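Local coordinates for protein phosphoribosylaminoimidazole carboxylase, ATPase subunit (Bacillus anthracis, PDB 4DLK) that binds ATP with calcium and, as an N5-carboxyaminoimidazole ribonucleotide synthetase, probably uses ATP and bicarbonate to carboxylate aminoimidazole ribonucleotide during purine synthesis, at residues K9-I14 with V72-F77; S144-T149 with A177-E182; S192-R197 with T251-M256. All coordinates share one frame; numbering follows the deposited sequence.

Three strand pairs on separate sheets carry residues of the nucleotide and metal sites. Contact 1, in the parallel sheet of the preATP-grasp region, comes first along the chain; contacts 2 and 3 follow in the ATP-grasp region, on two antiparallel sheets. Strand 179-183 of contact 2 leads to strand 189-197 of contact 3. Centres of contacts 1 and 2 are about 32 Å apart; that of contact 3 is about 19 Å from the first and about 23 Å from the second. H292 hydrogen-bonds threonines of contacts 1 and 3, which touch one ATP; contact 2 grips another, and the calcium of contact 3 lies near both terminal phosphates, so the sheets converge on one polyphosphate and metal cluster.

Contact 1 (K9-I14 with V72-F77); sequences KTIGII and VVTYEF. With ATP (adenosine-5'-triphosphate), chain H; ATP (adenosine-5'-triphosphate), chain G.
I14 and the turn E76-F77 meet where two parallel strands of a Rossmann-like sheet run out, and a single carbonyl gathers both amides of the turn. I14 O accepts E76 N at 2.9 Å and F77 N at 3.1 Å, the two donors arriving from opposite faces of the carbonyl plane. Upstream, the ladder spends its polar groups in the ordinary parallel manner: G12 N gives to V72 O, with an angle of 176° at the hydrogen, G12 O takes T74 N, and I14 N is answered by T74 O. The first rung, V72 N to T10 O, is weak at 3.4 Å.

Between the rungs the side chains pair by face. I11 lies alongside V72, CG1 to CG1 at 3.7 Å, and I13 CG1 rests 4.0 Å from T74 CG2. The first torsion of T74 (chi1 -173°) puts its methyl on this apolar row and turns OG1 toward the carbonyl side, where Q96 OE1 and H292 NE2 satisfy it. On the face of V73 and Y75, I14 CD1 reaches obliquely to V73 CG1 at 3.9 Å. The carboxylate of E76 is engaged at both oxygens by backbone amides, OE2 by G17 N at the turn into helix 18-29 and OE1 by G20 N in its first turn, consistent with a GxGxxG pattern of Rossmann type. F77 turns a ring edge to the ATP of chain H, CE2 standing 3.4 Å from its C5, while Y57 stacks on the ring.

In the sheet, strand 10-14 is interior, bonded also to strand 33-38, whereas strand 72-75 is the outermost on its side within this chain. Helix 18-29 packs on I11 and I13, and helix 288-297 meets I11 and T74 on the same face.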
loop_
_atom_site.group_PDB
_atom_site.type_symbol
_atom_site.label_atom_id
_atom_site.label_comp_id
_atom_site.label_asym_id
_atom_site.label_seq_id
_atom_site.Cartn_x
_atom_site.Cartn_y
_atom_site.Cartn_z
ATOM N N LYS A 9 14.070 12.543 1.205
ATOM C CA LYS A 9 15.295 12.097 1.891
ATOM C C LYS A 9 15.456 10.575 1.802
ATOM O O LYS A 9 14.528 9.871 1.378
ATOM C CB LYS A 9 15.289 12.541 3.359
ATOM C CG LYS A 9 15.304 14.052 3.597
ATOM C CD LYS A 9 16.516 14.730 2.972
ATOM C CE LYS A 9 16.781 16.091 3.602
ATOM N NZ LYS A 9 15.626 17.016 3.450
ATOM N N THR A 10 16.628 10.073 2.194
ATOM C CA THR A 10 16.909 8.633 2.189
ATOM C C THR A 10 16.762 7.977 3.564
ATOM O O THR A 10 17.347 8.423 4.554
ATOM C CB THR A 10 18.314 8.314 1.616
ATOM O OG1 THR A 10 18.437 8.872 0.305
ATOM C CG2 THR A 10 18.539 6.800 1.532
ATOM N N ILE A 11 15.974 6.906 3.604
ATOM C CA ILE A 11 15.852 6.055 4.787
ATOM C C ILE A 11 16.743 4.827 4.603
ATOM O O ILE A 11 16.609 4.076 3.622
ATOM C CB ILE A 11 14.383 5.622 5.027
ATOM C CG1 ILE A 11 13.487 6.857 5.221
ATOM C CG2 ILE A 11 14.279 4.677 6.217
ATOM C CD1 ILE A 11 12.001 6.548 5.277
ATOM N N GLY A 12 17.672 4.648 5.539
ATOM C CA GLY A 12 18.572 3.506 5.530
ATOM C C GLY A 12 18.041 2.419 6.434
ATOM O O GLY A 12 17.619 2.689 7.551
ATOM N N ILE A 13 18.068 1.184 5.954
ATOM C CA ILE A 13 17.524 0.064 6.709
ATOM C C ILE A 13 18.598 -1.003 6.905
ATOM O O ILE A 13 19.192 -1.483 5.927
ATOM C CB ILE A 13 16.287 -0.562 6.011
ATOM C CG1 ILE A 13 15.198 0.496 5.779
ATOM C CG2 ILE A 13 15.741 -1.725 6.841
ATOM C CD1 ILE A 13 14.053 0.055 4.873
ATOM N N ILE A 14 18.842 -1.354 8.168
ATOM C CA ILE A 14 19.730 -2.458 8.520
ATOM C C ILE A 14 18.922 -3.752 8.552
ATOM O O ILE A 14 18.106 -3.965 9.444
ATOM C CB ILE A 14 20.489 -2.215 9.855
ATOM C CG1 ILE A 14 21.342 -0.938 9.764
ATOM C CG2 ILE A 14 21.395 -3.400 10.187
ATOM C CD1 ILE A 14 21.777 -0.378 11.103
ATOM N N VAL A 72 18.051 9.183 7.775
ATOM C CA VAL A 72 17.609 8.501 8.983
ATOM C C VAL A 72 17.915 7.010 8.820
ATOM O O VAL A 72 17.867 6.476 7.708
ATOM C CB VAL A 72 16.108 8.766 9.287
ATOM C CG1 VAL A 72 15.202 8.226 8.188
ATOM C CG2 VAL A 72 15.718 8.196 10.645
ATOM N N VAL A 73 18.265 6.358 9.926
ATOM C CA VAL A 73 18.551 4.938 9.919
ATOM C C VAL A 73 17.579 4.191 10.830
ATOM O O VAL A 73 17.265 4.645 11.933
ATOM C CB VAL A 73 20.006 4.629 10.350
ATOM C CG1 VAL A 73 20.244 3.121 10.361
ATOM C CG2 VAL A 73 20.996 5.289 9.399
ATOM N N THR A 74 17.100 3.053 10.345
ATOM C CA THR A 74 16.286 2.150 11.141
ATOM C C THR A 74 16.760 0.712 10.876
ATOM O O THR A 74 17.696 0.500 10.100
ATOM C CB THR A 74 14.774 2.363 10.860
ATOM O OG1 THR A 74 13.999 1.583 11.774
ATOM C CG2 THR A 74 14.407 1.995 9.422
ATOM N N TYR A 75 16.123 -0.270 11.506
ATOM C CA TYR A 75 16.558 -1.664 11.399
ATOM C C TYR A 75 15.363 -2.630 11.353
ATOM O O TYR A 75 14.289 -2.324 11.861
ATOM C CB TYR A 75 17.464 -2.012 12.595
ATOM C CG TYR A 75 16.756 -1.846 13.924
ATOM C CD1 TYR A 75 16.843 -0.657 14.643
ATOM C CD2 TYR A 75 15.951 -2.867 14.431
ATOM C CE1 TYR A 75 16.168 -0.496 15.848
ATOM C CE2 TYR A 75 15.270 -2.713 15.624
ATOM C CZ TYR A 75 15.378 -1.533 16.327
ATOM O OH TYR A 75 14.692 -1.409 17.515
ATOM N N GLU A 76 15.556 -3.787 10.729
ATOM C CA GLU A 76 14.679 -4.941 10.948
ATOM C C GLU A 76 15.485 -6.032 11.653
ATOM O O GLU A 76 14.922 -6.896 12.317
ATOM C CB GLU A 76 14.095 -5.487 9.632
ATOM C CG GLU A 76 15.142 -6.069 8.693
ATOM C CD GLU A 76 14.711 -7.305 7.924
ATOM O OE1 GLU A 76 13.517 -7.442 7.554
ATOM O OE2 GLU A 76 15.600 -8.142 7.652
ATOM N N PHE A 77 16.804 -5.991 11.467
ATOM C CA PHE A 77 17.732 -6.900 12.126
ATOM C C PHE A 77 18.094 -6.299 13.479
ATOM O O PHE A 77 18.624 -5.191 13.545
ATOM C CB PHE A 77 18.984 -7.088 11.265
ATOM C CG PHE A 77 20.097 -7.841 11.954
ATOM C CD1 PHE A 77 21.162 -7.156 12.537
ATOM C CD2 PHE A 77 20.083 -9.229 12.017
ATOM C CE1 PHE A 77 22.189 -7.845 13.168
ATOM C CE2 PHE A 77 21.109 -9.925 12.648
ATOM C CZ PHE A 77 22.166 -9.234 13.218
HETATM P PG ATP H . 16.356 -18.664 6.165
HETATM O O1G ATP H . 16.696 -18.500 7.623
HETATM O O2G ATP H . 17.519 -19.202 5.358
HETATM O O3G ATP H . 15.047 -19.370 5.888
HETATM P PB ATP H . 14.888 -16.207 5.961
HETATM O O1B ATP H . 14.196 -15.804 4.684
HETATM O O2B ATP H . 14.076 -16.879 7.035
HETATM O O3B ATP H . 16.161 -17.155 5.604
HETATM P PA ATP H . 16.047 -14.649 8.087
HETATM O O1A ATP H . 15.830 -15.906 8.892
HETATM O O2A ATP H . 15.457 -13.362 8.612
HETATM O O3A ATP H . 15.570 -14.863 6.554
HETATM O "O5'" ATP H . 17.633 -14.403 7.921
HETATM C "C5'" ATP H . 18.480 -15.389 7.328
HETATM C "C4'" ATP H . 19.519 -15.863 8.338
HETATM O "O4'" ATP H . 20.167 -14.746 8.960
HETATM C "C3'" ATP H . 18.912 -16.678 9.472
HETATM O "O3'" ATP H . 18.909 -18.078 9.172
HETATM C "C2'" ATP H . 19.772 -16.344 10.676
HETATM O "O2'" ATP H . 20.860 -17.267 10.798
HETATM C "C1'" ATP H . 20.343 -14.968 10.368
HETATM N N9 ATP H . 19.645 -13.923 11.168
HETATM C C8 ATP H . 18.723 -13.049 10.710
HETATM N N7 ATP H . 18.286 -12.224 11.700
HETATM C C5 ATP H . 18.942 -12.566 12.827
HETATM C C6 ATP H . 18.964 -12.106 14.243
HETATM N N6 ATP H . 18.175 -11.084 14.666
HETATM N N1 ATP H . 19.800 -12.741 15.102
HETATM C C2 ATP H . 20.591 -13.760 14.705
HETATM N N3 ATP H . 20.620 -14.227 13.441
HETATM C C4 ATP H . 19.836 -13.685 12.472
HETATM P PG ATP G . 7.033 -14.452 15.784
HETATM O O1G ATP G . 8.272 -15.230 15.392
HETATM O O2G ATP G . 5.729 -15.168 15.524
HETATM O O3G ATP G . 7.097 -13.795 17.147
HETATM P PB ATP G . 8.255 -12.475 14.143
HETATM O O1B ATP G . 7.872 -11.149 13.515
HETATM O O2B ATP G . 9.327 -12.508 15.218
HETATM O O3B ATP G . 6.951 -13.215 14.728
HETATM P PA ATP G . 9.321 -13.026 11.553
HETATM O O1A ATP G . 8.329 -12.204 10.767
HETATM O O2A ATP G . 9.928 -14.276 10.960
HETATM O O3A ATP G . 8.695 -13.486 12.974
HETATM O "O5'" ATP G . 10.505 -12.057 12.017
HETATM C "C5'" ATP G . 11.428 -11.532 11.074
HETATM C "C4'" ATP G . 12.550 -10.988 11.933
HETATM O "O4'" ATP G . 13.203 -12.061 12.616
HETATM C "C3'" ATP G . 13.599 -10.258 11.118
HETATM O "O3'" ATP G . 13.829 -9.020 11.801
HETATM C "C2'" ATP G . 14.820 -11.154 11.180
HETATM O "O2'" ATP G . 16.028 -10.385 11.170
HETATM C "C1'" ATP G . 14.615 -11.877 12.510
HETATM N N9 ATP G . 15.345 -13.169 12.630
HETATM C C8 ATP G . 15.584 -14.067 11.647
HETATM N N7 ATP G . 16.283 -15.133 12.120
HETATM C C5 ATP G . 16.500 -14.927 13.433
HETATM C C6 ATP G . 17.176 -15.656 14.537
HETATM N N6 ATP G . 17.771 -16.851 14.306
HETATM N N1 ATP G . 17.176 -15.092 15.772
HETATM C C2 ATP G . 16.588 -13.901 16.011
HETATM N N3 ATP G . 15.957 -13.185 15.054
HETATM C C4 ATP G . 15.878 -13.632 13.770
#

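Contact 2 (S144-T149 with A177-E182); sequences SVLKTT and AECILE. With ATP (adenosine-5'-triphosphate), chain F.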
loop_
_atom_site.group_PDB
_atom_site.type_symbol
_atom_site.label_atom_id
_atom_site.label_comp_id
_atom_site.label_asym_id
_atom_site.label_seq_id
_atom_site.Cartn_x
_atom_site.Cartn_y
_atom_site.Cartn_z
ATOM N N SER A 144 6.759 -25.665 34.403
ATOM C CA SER A 144 7.583 -24.479 34.181
ATOM C C SER A 144 8.313 -24.603 32.850
ATOM O O SER A 144 8.289 -25.661 32.217
ATOM C CB SER A 144 8.576 -24.284 35.331
ATOM O OG SER A 144 9.464 -25.387 35.440
ATOM N N VAL A 145 8.956 -23.521 32.422
ATOM C CA VAL A 145 9.648 -23.511 31.136
ATOM C C VAL A 145 11.019 -22.830 31.237
ATOM O O VAL A 145 11.139 -21.685 31.704
ATOM C CB VAL A 145 8.762 -22.893 30.017
ATOM C CG1 VAL A 145 8.420 -21.442 30.317
ATOM C CG2 VAL A 145 9.427 -23.011 28.651
ATOM N N LEU A 146 12.049 -23.552 30.813
ATOM C CA LEU A 146 13.401 -23.019 30.811
ATOM C C LEU A 146 13.745 -22.518 29.416
ATOM O O LEU A 146 13.653 -23.271 28.446
ATOM C CB LEU A 146 14.404 -24.087 31.272
ATOM C CG LEU A 146 15.826 -23.636 31.615
ATOM C CD1 LEU A 146 15.835 -22.796 32.884
ATOM C CD2 LEU A 146 16.729 -24.849 31.783
ATOM N N LYS A 147 14.135 -21.249 29.321
ATOM C CA LYS A 147 14.507 -20.632 28.042
ATOM C C LYS A 147 15.895 -20.013 28.118
ATOM O O LYS A 147 16.240 -19.394 29.123
ATOM C CB LYS A 147 13.534 -19.512 27.672
ATOM C CG LYS A 147 12.060 -19.857 27.751
ATOM C CD LYS A 147 11.221 -18.624 27.475
ATOM C CE LYS A 147 9.751 -18.902 27.740
ATOM N NZ LYS A 147 8.909 -17.728 27.374
ATOM N N THR A 148 16.677 -20.157 27.052
ATOM C CA THR A 148 17.920 -19.397 26.910
ATOM C C THR A 148 17.589 -17.906 26.905
ATOM O O THR A 148 16.599 -17.482 26.293
ATOM C CB THR A 148 18.673 -19.751 25.615
ATOM O OG1 THR A 148 17.825 -19.510 24.481
ATOM C CG2 THR A 148 19.099 -21.223 25.615
ATOM N N THR A 149 18.405 -17.118 27.595
ATOM C CA THR A 149 18.187 -15.677 27.671
ATOM C C THR A 149 18.471 -14.980 26.342
ATOM O O THR A 149 17.849 -13.967 26.027
ATOM C CB THR A 149 19.038 -15.032 28.777
ATOM O OG1 THR A 149 20.421 -15.350 28.562
ATOM C CG2 THR A 149 18.597 -15.536 30.154
ATOM N N ALA A 177 23.973 -22.882 28.159
ATOM C CA ALA A 177 23.717 -21.434 28.086
ATOM C C ALA A 177 23.030 -20.858 29.320
ATOM O O ALA A 177 22.375 -21.574 30.078
ATOM C CB ALA A 177 22.900 -21.095 26.839
ATOM N N GLU A 178 23.198 -19.552 29.508
ATOM C CA GLU A 178 22.429 -18.799 30.481
ATOM C C GLU A 178 20.946 -18.917 30.153
ATOM O O GLU A 178 20.553 -18.797 28.996
ATOM C CB GLU A 178 22.843 -17.332 30.459
ATOM C CG GLU A 178 22.181 -16.503 31.550
ATOM C CD GLU A 178 22.544 -15.038 31.455
ATOM O OE1 GLU A 178 23.410 -14.599 32.237
ATOM O OE2 GLU A 178 21.975 -14.334 30.592
ATOM N N CYS A 179 20.136 -19.151 31.179
ATOM C CA CYS A 179 18.706 -19.361 31.002
ATOM C C CYS A 179 17.850 -18.568 31.989
ATOM O O CYS A 179 18.358 -17.994 32.952
ATOM C CB CYS A 179 18.375 -20.854 31.137
ATOM S SG CYS A 179 18.938 -21.909 29.775
ATOM N N ILE A 180 16.546 -18.536 31.712
ATOM C CA ILE A 180 15.536 -18.140 32.684
ATOM C C ILE A 180 14.532 -19.276 32.858
ATOM O O ILE A 180 14.205 -19.979 31.895
ATOM C CB ILE A 180 14.784 -16.844 32.285
ATOM C CG1 ILE A 180 14.575 -16.756 30.768
ATOM C CG2 ILE A 180 15.545 -15.613 32.742
ATOM C CD1 ILE A 180 13.219 -17.210 30.303
ATOM N N LEU A 181 14.073 -19.479 34.088
ATOM C CA LEU A 181 12.963 -20.388 34.318
ATOM C C LEU A 181 11.719 -19.552 34.549
ATOM O O LEU A 181 11.733 -18.613 35.348
ATOM C CB LEU A 181 13.219 -21.320 35.505
ATOM C CG LEU A 181 12.247 -22.503 35.622
ATOM C CD1 LEU A 181 12.493 -23.527 34.523
ATOM C CD2 LEU A 181 12.327 -23.165 36.990
ATOM N N GLU A 182 10.660 -19.880 33.817
ATOM C CA GLU A 182 9.385 -19.193 33.959
ATOM C C GLU A 182 8.331 -20.176 34.409
ATOM O O GLU A 182 8.317 -21.310 33.955
ATOM C CB GLU A 182 8.924 -18.630 32.620
ATOM C CG GLU A 182 9.672 -17.417 32.112
ATOM C CD GLU A 182 9.127 -16.945 30.780
ATOM O OE1 GLU A 182 9.831 -16.163 30.112
ATOM O OE2 GLU A 182 7.999 -17.359 30.396
HETATM P PG ATP F . 9.121 -17.191 18.377
HETATM O O1G ATP F . 8.941 -15.889 19.125
HETATM O O2G ATP F . 7.812 -17.739 17.835
HETATM O O3G ATP F . 10.250 -17.171 17.377
HETATM P PB ATP F . 10.153 -18.057 20.945
HETATM O O1B ATP F . 10.624 -19.388 21.447
HETATM O O2B ATP F . 11.048 -16.849 20.996
HETATM O O3B ATP F . 9.625 -18.309 19.432
HETATM P PA ATP F . 8.333 -17.761 23.162
HETATM O O1A ATP F . 7.107 -16.904 23.308
HETATM O O2A ATP F . 9.533 -17.501 24.035
HETATM O O3A ATP F . 8.737 -17.687 21.611
HETATM O "O5'" ATP F . 7.864 -19.286 23.395
HETATM C "C5'" ATP F . 7.190 -20.008 22.363
HETATM C "C4'" ATP F . 5.879 -20.600 22.862
HETATM O "O4'" ATP F . 6.082 -21.304 24.094
HETATM C "C3'" ATP F . 4.831 -19.538 23.165
HETATM O "O3'" ATP F . 4.041 -19.208 22.020
HETATM C "C2'" ATP F . 3.992 -20.169 24.258
HETATM O "O2'" ATP F . 2.923 -20.936 23.692
HETATM C "C1'" ATP F . 4.942 -21.128 24.945
HETATM N N9 ATP F . 5.347 -20.513 26.228
HETATM C C8 ATP F . 6.456 -19.772 26.435
HETATM N N7 ATP F . 6.529 -19.353 27.719
HETATM C C5 ATP F . 5.448 -19.826 28.361
HETATM C C6 ATP F . 4.912 -19.753 29.739
HETATM N N6 ATP F . 5.575 -19.072 30.706
HETATM N N1 ATP F . 3.738 -20.387 29.994
HETATM C C2 ATP F . 3.066 -21.069 29.038
HETATM N N3 ATP F . 3.502 -21.178 27.768
HETATM C C4 ATP F . 4.664 -20.588 27.372
#
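K147 and E182 form an adenine-recognition pair on neighbouring antiparallel strands of the ATP-grasp fold. The lysine is extended beyond CG and crosses the glutamate at a slant, NZ lying 3.2 Å from E182 OE2 in a salt bridge. Both charged ends turn to the same base: K147 NZ donates to N7 of ATP at 2.9 Å, while the adenine N6 donates to E182 OE2 at 3.0 Å. NZ also bonds weakly to O2A, linking base and alpha-phosphate. It reaches both carboxylate oxygens weakly; OE1 has a second salt-bridge partner in K111, which would be expected to favour the ionised form. I180 lies across the aliphatic root of the lysine, its CD1 3.5 Å from K147 CB. V145 stands side by side with E182, CG1 to CB at 3.7 Å.

The face of L146 and L181 is largely apolar: L146 CD1 comes to 3.6 Å from C179 CB, under helices 130-140 and 167-176, and S144 OG is buried beside L181 with no polar partner. Just past the paired strands, T149 and E178 cross at roughly a right angle; E178 OE1 is hydrogen-bonded to Q128, and T149 OG1 donates at 2.8 Å to the anti lone pair of E178 OE2.

Contact 3 (S192-R197 with T251-M256); sequences SVIVIR and TLAVEM. With CA (calcium ion), chain D; ATP (adenosine-5'-triphosphate), chain G.
A calcium site in the ATP-grasp region rises from the antiparallel pair in which S192 faces E255, S192 CB lying 4.1 Å from E255 CG. From there the glutamate chain extends off the sheet and chelates the ion with both carboxylate oxygens, OE1 at 2.5 Å and OE2 at 2.6 Å from calcium. O3G of the ATP that also touches contact 1 binds the same ion at 2.4 Å, with E268, three waters, one of them more distant, and a gamma-phosphate oxygen of a second ATP nearby.

Beneath, the strands are tied by paired backbone bonds between V193 and V254 and between V195 and L252. On the E255 face, I194 CD1 covers A253 CB at 3.9 Å, S192 OG is bonded to S276 and N211, and T251 OG1 to H292. On the other, under helix 229-245, a bend at the end of M256 (chi3 -70°) swings CE to V193 CG2 at 3.6 Å, and V195 CG1 lies alongside L252 CB at 3.8 Å.

Magnesium is the usual metal of ATP-grasp enzymes. Here E255 OE1 and O3G approach to 3.3 Å, and the calcium that both bind probably offsets their repulsion and draws charge from this phosphate.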
loop_
_atom_site.group_PDB
_atom_site.type_symbol
_atom_site.label_atom_id
_atom_site.label_comp_id
_atom_site.label_asym_id
_atom_site.label_seq_id
_atom_site.Cartn_x
_atom_site.Cartn_y
_atom_site.Cartn_z
ATOM N N SER A 192 -1.430 -10.217 20.579
ATOM C CA SER A 192 -0.391 -9.211 20.420
ATOM C C SER A 192 -0.972 -7.856 20.076
ATOM O O SER A 192 -2.067 -7.747 19.503
ATOM C CB SER A 192 0.651 -9.632 19.377
ATOM O OG SER A 192 0.121 -9.565 18.065
ATOM N N VAL A 193 -0.239 -6.821 20.461
ATOM C CA VAL A 193 -0.598 -5.467 20.115
ATOM C C VAL A 193 0.624 -4.757 19.557
ATOM O O VAL A 193 1.718 -4.803 20.144
ATOM C CB VAL A 193 -1.152 -4.696 21.336
ATOM C CG1 VAL A 193 -1.432 -3.247 20.974
ATOM C CG2 VAL A 193 -2.427 -5.351 21.841
ATOM N N ILE A 194 0.431 -4.115 18.414
ATOM C CA ILE A 194 1.461 -3.273 17.834
ATOM C C ILE A 194 1.211 -1.859 18.339
ATOM O O ILE A 194 0.109 -1.326 18.181
ATOM C CB ILE A 194 1.407 -3.268 16.290
ATOM C CG1 ILE A 194 1.327 -4.695 15.702
ATOM C CG2 ILE A 194 2.553 -2.440 15.714
ATOM C CD1 ILE A 194 2.533 -5.584 15.910
ATOM N N VAL A 195 2.231 -1.256 18.948
ATOM C CA VAL A 195 2.130 0.127 19.399
ATOM C C VAL A 195 3.178 1.009 18.726
ATOM O O VAL A 195 4.322 0.598 18.517
ATOM C CB VAL A 195 2.150 0.252 20.945
ATOM C CG1 VAL A 195 3.383 -0.415 21.536
ATOM C CG2 VAL A 195 2.056 1.713 21.374
ATOM N N ILE A 196 2.757 2.221 18.372
ATOM C CA ILE A 196 3.590 3.173 17.648
ATOM C C ILE A 196 3.807 4.435 18.480
ATOM O O ILE A 196 2.849 4.994 19.026
ATOM C CB ILE A 196 2.907 3.595 16.322
ATOM C CG1 ILE A 196 2.399 2.367 15.525
ATOM C CG2 ILE A 196 3.820 4.509 15.508
ATOM C CD1 ILE A 196 3.482 1.398 15.071
ATOM N N ARG A 197 5.054 4.895 18.551
ATOM C CA ARG A 197 5.350 6.197 19.155
ATOM C C ARG A 197 6.352 6.982 18.300
ATOM O O ARG A 197 7.439 6.488 17.970
ATOM C CB ARG A 197 5.827 6.045 20.611
ATOM C CG ARG A 197 5.895 7.353 21.394
ATOM C CD ARG A 197 6.134 7.122 22.889
ATOM N NE ARG A 197 6.385 8.374 23.604
ATOM C CZ ARG A 197 7.584 8.933 23.754
ATOM N NH1 ARG A 197 8.667 8.344 23.264
ATOM N NH2 ARG A 197 7.704 10.076 24.427
ATOM N N THR A 251 8.317 1.376 16.392
ATOM C CA THR A 251 7.310 0.320 16.501
ATOM C C THR A 251 7.670 -0.665 17.605
ATOM O O THR A 251 8.837 -1.012 17.781
ATOM C CB THR A 251 7.167 -0.433 15.159
ATOM O OG1 THR A 251 6.789 0.499 14.144
ATOM C CG2 THR A 251 6.093 -1.508 15.230
ATOM N N LEU A 252 6.659 -1.093 18.353
ATOM C CA LEU A 252 6.844 -2.118 19.371
ATOM C C LEU A 252 5.728 -3.144 19.295
ATOM O O LEU A 252 4.549 -2.803 19.409
ATOM C CB LEU A 252 6.906 -1.502 20.773
ATOM C CG LEU A 252 7.191 -2.459 21.935
ATOM C CD1 LEU A 252 8.626 -2.969 21.875
ATOM C CD2 LEU A 252 6.929 -1.757 23.261
ATOM N N ALA A 253 6.111 -4.396 19.076
ATOM C CA ALA A 253 5.173 -5.511 19.078
ATOM C C ALA A 253 5.158 -6.106 20.477
ATOM O O ALA A 253 6.209 -6.524 20.993
ATOM C CB ALA A 253 5.609 -6.558 18.061
ATOM N N VAL A 254 3.984 -6.118 21.108
ATOM C CA VAL A 254 3.855 -6.655 22.459
ATOM C C VAL A 254 3.063 -7.961 22.410
ATOM O O VAL A 254 1.850 -7.951 22.144
ATOM C CB VAL A 254 3.153 -5.664 23.415
ATOM C CG1 VAL A 254 3.137 -6.226 24.829
ATOM C CG2 VAL A 254 3.828 -4.288 23.369
ATOM N N GLU A 255 3.746 -9.076 22.660
ATOM C CA GLU A 255 3.091 -10.388 22.641
ATOM C C GLU A 255 2.692 -10.790 24.057
ATOM O O GLU A 255 3.459 -10.610 25.009
ATOM C CB GLU A 255 3.989 -11.443 21.982
ATOM C CG GLU A 255 4.288 -11.155 20.510
ATOM C CD GLU A 255 5.210 -12.192 19.893
ATOM O OE1 GLU A 255 6.429 -11.940 19.807
ATOM O OE2 GLU A 255 4.729 -13.282 19.506
ATOM N N MET A 256 1.475 -11.306 24.191
ATOM C CA MET A 256 0.860 -11.507 25.499
ATOM C C MET A 256 0.154 -12.854 25.609
ATOM O O MET A 256 -0.163 -13.481 24.593
ATOM C CB MET A 256 -0.145 -10.390 25.779
ATOM C CG MET A 256 0.468 -9.000 25.877
ATOM S SD MET A 256 -0.772 -7.695 25.807
ATOM C CE MET A 256 -1.258 -7.835 24.092
HETATM CA CA CA D . 7.146 -14.335 19.443
HETATM P PG ATP G . 7.033 -14.452 15.784
HETATM O O1G ATP G . 8.272 -15.230 15.392
HETATM O O2G ATP G . 5.729 -15.168 15.524
HETATM O O3G ATP G . 7.097 -13.795 17.147
HETATM P PB ATP G . 8.255 -12.475 14.143
HETATM O O1B ATP G . 7.872 -11.149 13.515
HETATM O O2B ATP G . 9.327 -12.508 15.218
HETATM O O3B ATP G . 6.951 -13.215 14.728
HETATM P PA ATP G . 9.321 -13.026 11.553
HETATM O O1A ATP G . 8.329 -12.204 10.767
HETATM O O2A ATP G . 9.928 -14.276 10.960
HETATM O O3A ATP G . 8.695 -13.486 12.974
HETATM O "O5'" ATP G . 10.505 -12.057 12.017
HETATM C "C5'" ATP G . 11.428 -11.532 11.074
HETATM C "C4'" ATP G . 12.550 -10.988 11.933
HETATM O "O4'" ATP G . 13.203 -12.061 12.616
HETATM C "C3'" ATP G . 13.599 -10.258 11.118
HETATM O "O3'" ATP G . 13.829 -9.020 11.801
HETATM C "C2'" ATP G . 14.820 -11.154 11.180
HETATM O "O2'" ATP G . 16.028 -10.385 11.170
HETATM C "C1'" ATP G . 14.615 -11.877 12.510
HETATM N N9 ATP G . 15.345 -13.169 12.630
HETATM C C8 ATP G . 15.584 -14.067 11.647
HETATM N N7 ATP G . 16.283 -15.133 12.120
HETATM C C5 ATP G . 16.500 -14.927 13.433
HETATM C C6 ATP G . 17.176 -15.656 14.537
HETATM N N6 ATP G . 17.771 -16.851 14.306
HETATM N N1 ATP G . 17.176 -15.092 15.772
HETATM C C2 ATP G . 16.588 -13.901 16.011
HETATM N N3 ATP G . 15.957 -13.185 15.054
HETATM C C4 ATP G . 15.878 -13.632 13.770
HETATM O O HOH W 1 5.993 -15.315 21.451
HETATM O O HOH W 2 5.673 -16.316 18.910
HETATM O O HOH W 3 9.263 -12.614 18.601
#